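Local coordinates for protein PKD domain (Vibrio anguillarum, PDB 6AEM) that forms a calcium-binding polycystic-kidney-disease domain of the protease Epp, a beta-sandwich module whose own role is not established, at residues E4-T16 against L66-R80. Numbering follows the deposited sequence. Where two conformers were deposited one is given.
Sequences ENQAPVANFELKT and LTVTDDKGATNTTTR. With CA (calcium ion), chain C.
F12, P8 and A10 give the first segment its grip on the hairpin of strands 60-70 and 75-84. The aliphatic chain of R80 runs across one face of the F12 ring, with R80 CD 4.1 Å from the ring centroid in a CH-pi contact, while T78 O meets the ring edge in its plane. With R80 CG anti to the carbonyl carbon (chi1 -57°) and the chain extended to NE, the guanidinium stands high over the same face, nearly perpendicular to the ring: R80 NE donates to F12 O at 2.8 Å, tilted from the carbonyl plane, and R80 NH2 reaches a lone pair of the side-chain N11 OD1. W39 meets the F12 ring edge-to-face.

A10 CB sits over the hairpin, 4.0 Å from V68 CG2, and its carbonyl takes a bond from T78 OG1, which stands above the carbonyl plane. Two residues earlier, P8 packs CB on V68 CG2 and CD on A74 CB (3.9 Å). P8 O receives a nearly straight bond from N76 ND2 (2.7 Å, 170° at the hydrogen).

At the far end D70 OD2, N5 OD1 and Q6 O each lie 2.4 Å from the calcium, which D29, D31 and a water also bind. N5 ND2 donates to the syn lone pair of D70 OD2. Backbone N atoms of K72 and A74 donate to D70 OD1 from opposite carboxylate faces, helping fix its rotation; the K72 bond makes an Asx turn at the hairpin tip. Calcium thus links N-terminal segment, D29/D31 loop and hairpin turn, probably tying together one end of the PKD domain's Ig-like beta sandwich.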
ATOM      1  N   GLU A   4       9.530  24.672   0.595  1.00 32.91           N
ATOM      2  CA  GLU A   4       8.739  24.323  -0.560  1.00 29.09           C
ATOM      3  C   GLU A   4       8.946  22.851  -0.849  1.00 22.49           C
ATOM      4  O   GLU A   4       8.932  22.421  -2.001  1.00 20.95           O
ATOM      5  CB  GLU A   4       9.185  25.138  -1.746  1.00 31.83           C
ATOM      6  CG  GLU A   4      10.687  25.205  -1.852  1.00 36.35           C
ATOM      7  CD  GLU A   4      11.114  25.688  -3.216  1.00 41.21           C
ATOM      8  OE1 GLU A   4      10.349  26.479  -3.819  1.00 42.54           O
ATOM      9  OE2 GLU A   4      12.188  25.259  -3.695  1.00 43.33           O
ATOM     10  N   ASN A   5       9.122  22.068   0.205  1.00 18.34           N
ATOM     11  CA  ASN A   5       9.082  20.621   0.053  1.00 16.16           C
ATOM     12  C   ASN A   5       7.806  20.174  -0.650  1.00 16.27           C
ATOM     13  O   ASN A   5       6.709  20.651  -0.354  1.00 17.67           O
ATOM     14  CB  ASN A   5       9.128  19.966   1.420  1.00 15.09           C
ATOM     15  CG  ASN A   5       9.070  18.467   1.332  1.00 13.50           C
ATOM     16  OD1 ASN A   5       9.704  17.850   0.460  1.00 13.84           O
ATOM     17  ND2 ASN A   5       8.269  17.862   2.204  1.00 13.38           N
ATOM     18  N   GLN A   6       7.951  19.233  -1.580  1.00 14.46           N
ATOM     19  CA  GLN A   6       6.805  18.538  -2.157  1.00 15.35           C
ATOM     20  C   GLN A   6       6.492  17.304  -1.316  1.00 13.52           C
ATOM     21  O   GLN A   6       7.396  16.524  -1.009  1.00 12.26           O
ATOM     22  CB  GLN A   6       7.102  18.145  -3.606  1.00 18.51           C
ATOM     23  CG  GLN A   6       7.432  19.328  -4.521  1.00 23.53           C
ATOM     24  CD  GLN A   6       7.760  18.894  -5.952  1.00 27.88           C
ATOM     25  OE1 GLN A   6       7.029  18.104  -6.572  1.00 28.88           O
ATOM     26  NE2 GLN A   6       8.878  19.389  -6.465  1.00 30.05           N
ATOM     27  N   ALA A   7       5.226  17.153  -0.900  1.00 14.27           N
ATOM     28  CA  ALA A   7       4.827  15.955  -0.174  1.00 14.79           C
ATOM     29  C   ALA A   7       4.983  14.743  -1.100  1.00 13.83           C
ATOM     30  O   ALA A   7       4.840  14.852  -2.326  1.00 13.72           O
ATOM     31  CB  ALA A   7       3.378  16.064   0.289  1.00 15.56           C
ATOM     32  N   PRO A   8       5.316  13.586  -0.553  1.00 11.91           N
ATOM     33  CA  PRO A   8       5.562  12.412  -1.390  1.00 10.73           C
ATOM     34  C   PRO A   8       4.291  11.944  -2.074  1.00 10.98           C
ATOM     35  O   PRO A   8       3.162  12.247  -1.680  1.00 12.11           O
ATOM     36  CB  PRO A   8       6.086  11.383  -0.367  1.00 11.26           C
ATOM     37  CG  PRO A   8       5.422  11.783   0.921  1.00 12.20           C
ATOM     38  CD  PRO A   8       5.406  13.290   0.887  1.00 11.87           C
ATOM     39  N   VAL A   9       4.512  11.158  -3.114  1.00 10.51           N
ATOM     40  CA  VAL A   9       3.443  10.556  -3.918  1.00 11.54           C
ATOM     41  C   VAL A   9       3.274   9.103  -3.488  1.00 11.31           C
ATOM     42  O   VAL A   9       4.208   8.313  -3.590  1.00 11.68           O
ATOM     43  CB  VAL A   9       3.768  10.613  -5.418  1.00 13.32           C
ATOM     44  CG1 VAL A   9       2.665   9.945  -6.223  1.00 15.43           C
ATOM     45  CG2 VAL A   9       3.979  12.042  -5.883  1.00 14.61           C
ATOM     46  N   ALA A  10       2.101   8.760  -2.973  1.00 11.52           N
ATOM     47  CA  ALA A  10       1.744   7.393  -2.603  1.00 11.96           C
ATOM     48  C   ALA A  10       0.926   6.774  -3.726  1.00 12.77           C
ATOM     49  O   ALA A  10      -0.092   7.332  -4.145  1.00 12.92           O
ATOM     50  CB  ALA A  10       0.928   7.343  -1.318  1.00 12.44           C
ATOM     51  N   ASN A  11       1.400   5.657  -4.261  1.00 13.92           N
ATOM     52  CA  ASN A  11       0.632   4.950  -5.272  0.57 13.94           C
ATOM     53  C   ASN A  11       1.101   3.514  -5.366  1.00 13.88           C
ATOM     54  O   ASN A  11       2.235   3.193  -5.029  1.00 14.66           O
ATOM     55  CB  ASN A  11       0.755   5.608  -6.636  0.57 15.95           C
ATOM     56  CG  ASN A  11      -0.237   5.055  -7.613  0.57 18.47           C
ATOM     57  OD1 ASN A  11      -1.291   4.524  -7.233  0.57 20.65           O
ATOM     58  ND2 ASN A  11       0.082   5.169  -8.884  0.57 19.27           N
ATOM     59  N   PHE A  12       0.198   2.658  -5.847  1.00 12.63           N
ATOM     60  CA  PHE A  12       0.464   1.232  -5.929  1.00 12.84           C
ATOM     61  C   PHE A  12      -0.556   0.595  -6.856  1.00 13.27           C
ATOM     62  O   PHE A  12      -1.574   1.196  -7.202  1.00 14.01           O
ATOM     63  CB  PHE A  12       0.475   0.585  -4.526  1.00 13.25           C
ATOM     64  CG  PHE A  12      -0.865   0.631  -3.814  1.00 13.21           C
ATOM     65  CD1 PHE A  12      -1.764  -0.422  -3.938  1.00 13.36           C
ATOM     66  CD2 PHE A  12      -1.210   1.706  -3.006  1.00 13.28           C
ATOM     67  CE1 PHE A  12      -3.006  -0.382  -3.292  1.00 14.33           C
ATOM     68  CE2 PHE A  12      -2.419   1.738  -2.354  1.00 13.67           C
ATOM     69  CZ  PHE A  12      -3.313   0.693  -2.500  1.00 13.93           C
ATOM     70  N   GLU A  13      -0.273  -0.648  -7.207  1.00 14.11           N
ATOM     71  CA  GLU A  13      -1.187  -1.521  -7.910  1.00 15.37           C
ATOM     72  C   GLU A  13      -1.120  -2.867  -7.227  1.00 16.54           C
ATOM     73  O   GLU A  13      -0.052  -3.286  -6.777  1.00 18.63           O
ATOM     74  CB  GLU A  13      -0.728  -1.656  -9.345  1.00 16.54           C
ATOM     75  CG  GLU A  13      -1.520  -2.617 -10.211  1.00 17.59           C
ATOM     76  CD  GLU A  13      -1.054  -2.616 -11.673  1.00 18.86           C
ATOM     77  OE1 GLU A  13      -0.376  -1.665 -12.093  1.00 20.34           O
ATOM     78  OE2 GLU A  13      -1.370  -3.568 -12.469  1.00 20.72           O
ATOM     79  N   LEU A  14      -2.252  -3.563  -7.190  1.00 17.21           N
ATOM     80  CA  LEU A  14      -2.323  -4.885  -6.587  1.00 18.13           C
ATOM     81  C   LEU A  14      -2.431  -5.972  -7.642  1.00 19.24           C
ATOM     82  O   LEU A  14      -3.108  -5.808  -8.659  1.00 20.38           O
ATOM     83  CB  LEU A  14      -3.521  -4.990  -5.643  1.00 17.90           C
ATOM     84  CG  LEU A  14      -3.507  -3.931  -4.542  1.00 18.33           C
ATOM     85  CD1 LEU A  14      -4.774  -4.035  -3.713  1.00 19.03           C
ATOM     86  CD2 LEU A  14      -2.285  -4.103  -3.676  1.00 18.90           C
ATOM     87  N   LYS A  15      -1.784  -7.084  -7.354  1.00 19.99           N
ATOM     88  CA  LYS A  15      -1.868  -8.293  -8.155  1.00 21.83           C
ATOM     89  C   LYS A  15      -2.563  -9.345  -7.306  1.00 21.44           C
ATOM     90  O   LYS A  15      -2.054  -9.722  -6.241  1.00 21.74           O
ATOM     91  CB  LYS A  15      -0.458  -8.736  -8.553  1.00 24.91           C
ATOM     92  CG  LYS A  15      -0.341 -10.104  -9.213  1.00 29.00           C
ATOM     93  CD  LYS A  15       1.079 -10.246  -9.723  1.00 32.96           C
ATOM     94  CE  LYS A  15       1.456 -11.613 -10.240  1.00 35.79           C
ATOM     95  NZ  LYS A  15       2.909 -11.555 -10.596  1.00 37.61           N
ATOM     96  N   THR A  16      -3.742  -9.785  -7.741  1.00 22.01           N
ATOM     97  CA  THR A  16      -4.485 -10.779  -6.984  1.00 23.55           C
ATOM     98  C   THR A  16      -4.384 -12.149  -7.652  1.00 23.19           C
ATOM     99  O   THR A  16      -4.317 -12.269  -8.880  1.00 23.60           O
ATOM    100  CB  THR A  16      -5.955 -10.391  -6.786  1.00 26.25           C
ATOM    101  OG1 THR A  16      -6.640 -10.368  -8.042  1.00 28.06           O
ATOM    102  CG2 THR A  16      -6.068  -9.031  -6.120  1.00 26.62           C
ATOM    103  N   LEU A  66      -2.070   2.753   1.801  1.00  9.07           N
ATOM    104  CA  LEU A  66      -0.629   2.931   1.912  1.00  8.93           C
ATOM    105  C   LEU A  66      -0.344   4.378   2.269  1.00  9.08           C
ATOM    106  O   LEU A  66      -0.748   5.294   1.535  1.00  9.45           O
ATOM    107  CB  LEU A  66       0.090   2.610   0.600  1.00  9.56           C
ATOM    108  CG  LEU A  66       1.586   2.958   0.553  1.00 10.09           C
ATOM    109  CD1 LEU A  66       2.370   2.179   1.591  1.00 11.10           C
ATOM    110  CD2 LEU A  66       2.108   2.730  -0.864  1.00 10.85           C
ATOM    111  N   THR A  67       0.405   4.567   3.357  1.00  9.29           N
ATOM    112  CA  THR A  67       0.935   5.874   3.726  1.00  9.28           C
ATOM    113  C   THR A  67       2.447   5.846   3.574  1.00  9.09           C
ATOM    114  O   THR A  67       3.100   4.902   4.031  1.00 11.38           O
ATOM    115  CB  THR A  67       0.563   6.274   5.161  1.00 10.08           C
ATOM    116  OG1 THR A  67      -0.860   6.239   5.283  1.00 10.57           O
ATOM    117  CG2 THR A  67       1.074   7.680   5.516  1.00 10.19           C
ATOM    118  N   VAL A  68       2.988   6.858   2.894  1.00  9.03           N
ATOM    119  CA  VAL A  68       4.439   6.994   2.755  1.00  9.40           C
ATOM    120  C   VAL A  68       4.896   8.301   3.386  1.00  9.92           C
ATOM    121  O   VAL A  68       4.142   9.271   3.424  1.00  9.64           O
ATOM    122  CB  VAL A  68       4.929   6.857   1.291  1.00 10.82           C
ATOM    123  CG1 VAL A  68       4.533   5.527   0.707  1.00 11.44           C
ATOM    124  CG2 VAL A  68       4.410   8.014   0.424  1.00 11.18           C
ATOM    125  N   THR A  69       6.146   8.320   3.836  1.00  9.29           N
ATOM    126  CA  THR A  69       6.762   9.474   4.497  1.00  9.59           C
ATOM    127  C   THR A  69       8.065   9.834   3.785  1.00 10.39           C
ATOM    128  O   THR A  69       8.856   8.941   3.477  1.00 11.18           O
ATOM    129  CB  THR A  69       7.075   9.136   5.988  1.00  9.79           C
ATOM    130  OG1 THR A  69       5.871   8.678   6.637  1.00 10.86           O
ATOM    131  CG2 THR A  69       7.609  10.329   6.756  1.00  9.86           C
ATOM    132  N   ASP A  70       8.318  11.131   3.581  1.00 10.37           N
ATOM    133  CA  ASP A  70       9.548  11.571   2.935  1.00 10.43           C
ATOM    134  C   ASP A  70      10.618  11.958   3.968  1.00 10.85           C
ATOM    135  O   ASP A  70      10.439  11.836   5.184  1.00 10.79           O
ATOM    136  CB  ASP A  70       9.310  12.634   1.853  1.00 10.10           C
ATOM    137  CG  ASP A  70       9.039  14.040   2.400  1.00 10.96           C
ATOM    138  OD1 ASP A  70       9.173  14.292   3.636  1.00 10.97           O
ATOM    139  OD2 ASP A  70       8.667  14.900   1.549  1.00 11.38           O
ATOM    140  N   ASP A  71      11.777  12.379   3.454  1.00 10.79           N
ATOM    141  CA  ASP A  71      12.971  12.715   4.241  1.00 12.38           C
ATOM    142  C   ASP A  71      12.781  13.930   5.132  1.00 12.51           C
ATOM    143  O   ASP A  71      13.614  14.158   6.017  1.00 13.50           O
ATOM    144  CB  ASP A  71      14.180  12.930   3.315  1.00 12.57           C
ATOM    145  CG  ASP A  71      13.920  13.982   2.249  1.00 14.12           C
ATOM    146  OD1 ASP A  71      13.107  13.753   1.341  1.00 13.94           O
ATOM    147  OD2 ASP A  71      14.565  15.038   2.323  1.00 15.24           O
ATOM    148  N   LYS A  72      11.707  14.699   4.917  1.00 11.76           N
ATOM    149  CA  LYS A  72      11.366  15.842   5.766  1.00 13.00           C
ATOM    150  C   LYS A  72      10.209  15.554   6.719  1.00 12.76           C
ATOM    151  O   LYS A  72       9.822  16.430   7.516  1.00 14.38           O
ATOM    152  CB  LYS A  72      11.044  17.061   4.890  1.00 14.37           C
ATOM    153  CG  LYS A  72      12.135  17.426   3.913  1.00 17.02           C
ATOM    154  CD  LYS A  72      13.372  17.910   4.608  1.00 20.23           C
ATOM    155  CE  LYS A  72      14.409  18.393   3.585  1.00 24.66           C
ATOM    156  NZ  LYS A  72      15.739  18.509   4.218  1.00 28.39           N
ATOM    157  N   GLY A  73       9.639  14.350   6.664  1.00 11.67           N
ATOM    158  CA  GLY A  73       8.532  13.972   7.514  1.00 12.19           C
ATOM    159  C   GLY A  73       7.164  14.232   6.927  1.00 12.46           C
ATOM    160  O   GLY A  73       6.169  13.947   7.584  1.00 12.70           O
ATOM    161  N   ALA A  74       7.085  14.692   5.686  1.00 11.89           N
ATOM    162  CA  ALA A  74       5.788  14.881   5.052  1.00 10.59           C
ATOM    163  C   ALA A  74       5.220  13.532   4.628  1.00  9.79           C
ATOM    164  O   ALA A  74       5.961  12.595   4.329  1.00 10.43           O
ATOM    165  CB  ALA A  74       5.886  15.789   3.833  1.00 10.62           C
ATOM    166  N   THR A  75       3.884  13.437   4.593  1.00  9.93           N
ATOM    167  CA  THR A  75       3.205  12.182   4.299  1.00 10.88           C
ATOM    168  C   THR A  75       2.133  12.353   3.233  1.00 10.21           C
ATOM    169  O   THR A  75       1.717  13.451   2.894  1.00 11.33           O
ATOM    170  CB  THR A  75       2.545  11.575   5.552  1.00 12.54           C
ATOM    171  OG1 THR A  75       1.555  12.477   6.064  1.00 15.29           O
ATOM    172  CG2 THR A  75       3.571  11.364   6.661  1.00 12.91           C
ATOM    173  N   ASN A  76       1.709  11.209   2.691  1.00  9.43           N
ATOM    174  CA  ASN A  76       0.516  11.159   1.864  1.00  9.61           C
ATOM    175  C   ASN A  76       0.002   9.729   1.934  1.00  9.30           C
ATOM    176  O   ASN A  76       0.789   8.786   2.093  1.00  9.58           O
ATOM    177  CB  ASN A  76       0.733  11.579   0.401  1.00 11.65           C
ATOM    178  CG  ASN A  76       0.299  13.037   0.112  1.00 13.57           C
ATOM    179  OD1 ASN A  76      -0.721  13.559   0.613  1.00 13.87           O
ATOM    180  ND2 ASN A  76       1.073  13.692  -0.754  1.00 14.73           N
ATOM    181  N   THR A  77      -1.305   9.598   1.774  1.00  8.78           N
ATOM    182  CA  THR A  77      -1.985   8.308   1.851  1.00  8.73           C
ATOM    183  C   THR A  77      -2.805   8.117   0.588  1.00  8.40           C
ATOM    184  O   THR A  77      -3.573   8.994   0.204  1.00  8.99           O
ATOM    185  CB  THR A  77      -2.921   8.217   3.079  1.00  9.67           C
ATOM    186  OG1 THR A  77      -2.169   8.433   4.268  1.00 10.56           O
ATOM    187  CG2 THR A  77      -3.671   6.873   3.154  1.00 10.60           C
ATOM    188  N   THR A  78      -2.706   6.930   0.011  1.00  8.50           N
ATOM    189  CA  THR A  78      -3.547   6.511  -1.112  1.00  8.72           C
ATOM    190  C   THR A  78      -4.187   5.185  -0.761  1.00  8.58           C
ATOM    191  O   THR A  78      -3.528   4.316  -0.202  1.00  9.42           O
ATOM    192  CB  THR A  78      -2.780   6.463  -2.428  1.00 10.04           C
ATOM    193  OG1 THR A  78      -2.370   7.793  -2.753  1.00 11.20           O
ATOM    194  CG2 THR A  78      -3.642   5.885  -3.548  1.00 11.30           C
ATOM    195  N   THR A  79      -5.476   5.048  -1.068  1.00  8.86           N
ATOM    196  CA  THR A  79      -6.178   3.793  -0.799  1.00  8.97           C
ATOM    197  C   THR A  79      -6.852   3.297  -2.071  1.00  8.85           C
ATOM    198  O   THR A  79      -7.211   4.078  -2.937  1.00  9.41           O
ATOM    199  CB  THR A  79      -7.219   3.879   0.341  1.00  9.72           C
ATOM    200  OG1 THR A  79      -8.420   4.511  -0.124  1.00 10.92           O
ATOM    201  CG2 THR A  79      -6.679   4.652   1.549  1.00  9.95           C
ATOM    202  N   ARG A  80      -7.084   1.984  -2.157  1.00  9.27           N
ATOM    203  CA  ARG A  80      -7.788   1.382  -3.289  1.00 10.05           C
ATOM    204  C   ARG A  80      -8.619   0.214  -2.771  1.00  9.05           C
ATOM    205  O   ARG A  80      -8.129  -0.587  -1.975  1.00  9.67           O
ATOM    206  CB  ARG A  80      -6.848   0.834  -4.362  1.00 12.20           C
ATOM    207  CG  ARG A  80      -5.877   1.820  -4.952  1.00 14.60           C
ATOM    208  CD  ARG A  80      -5.041   1.074  -6.031  1.00 15.72           C
ATOM    209  NE  ARG A  80      -4.259   2.020  -6.815  1.00 17.50           N
ATOM    210  CZ  ARG A  80      -4.764   2.828  -7.727  1.00 19.20           C
ATOM    211  NH1 ARG A  80      -6.037   2.744  -8.079  1.00 22.94           N
ATOM    212  NH2 ARG A  80      -3.942   3.675  -8.335  1.00 20.31           N
TER
HETATM  213 CA    CA C 101       9.557  15.706  -0.537  1.00 11.48          CA
HETATM  214  O   HOH W   1      11.695  15.901   0.507  1.00 14.33           O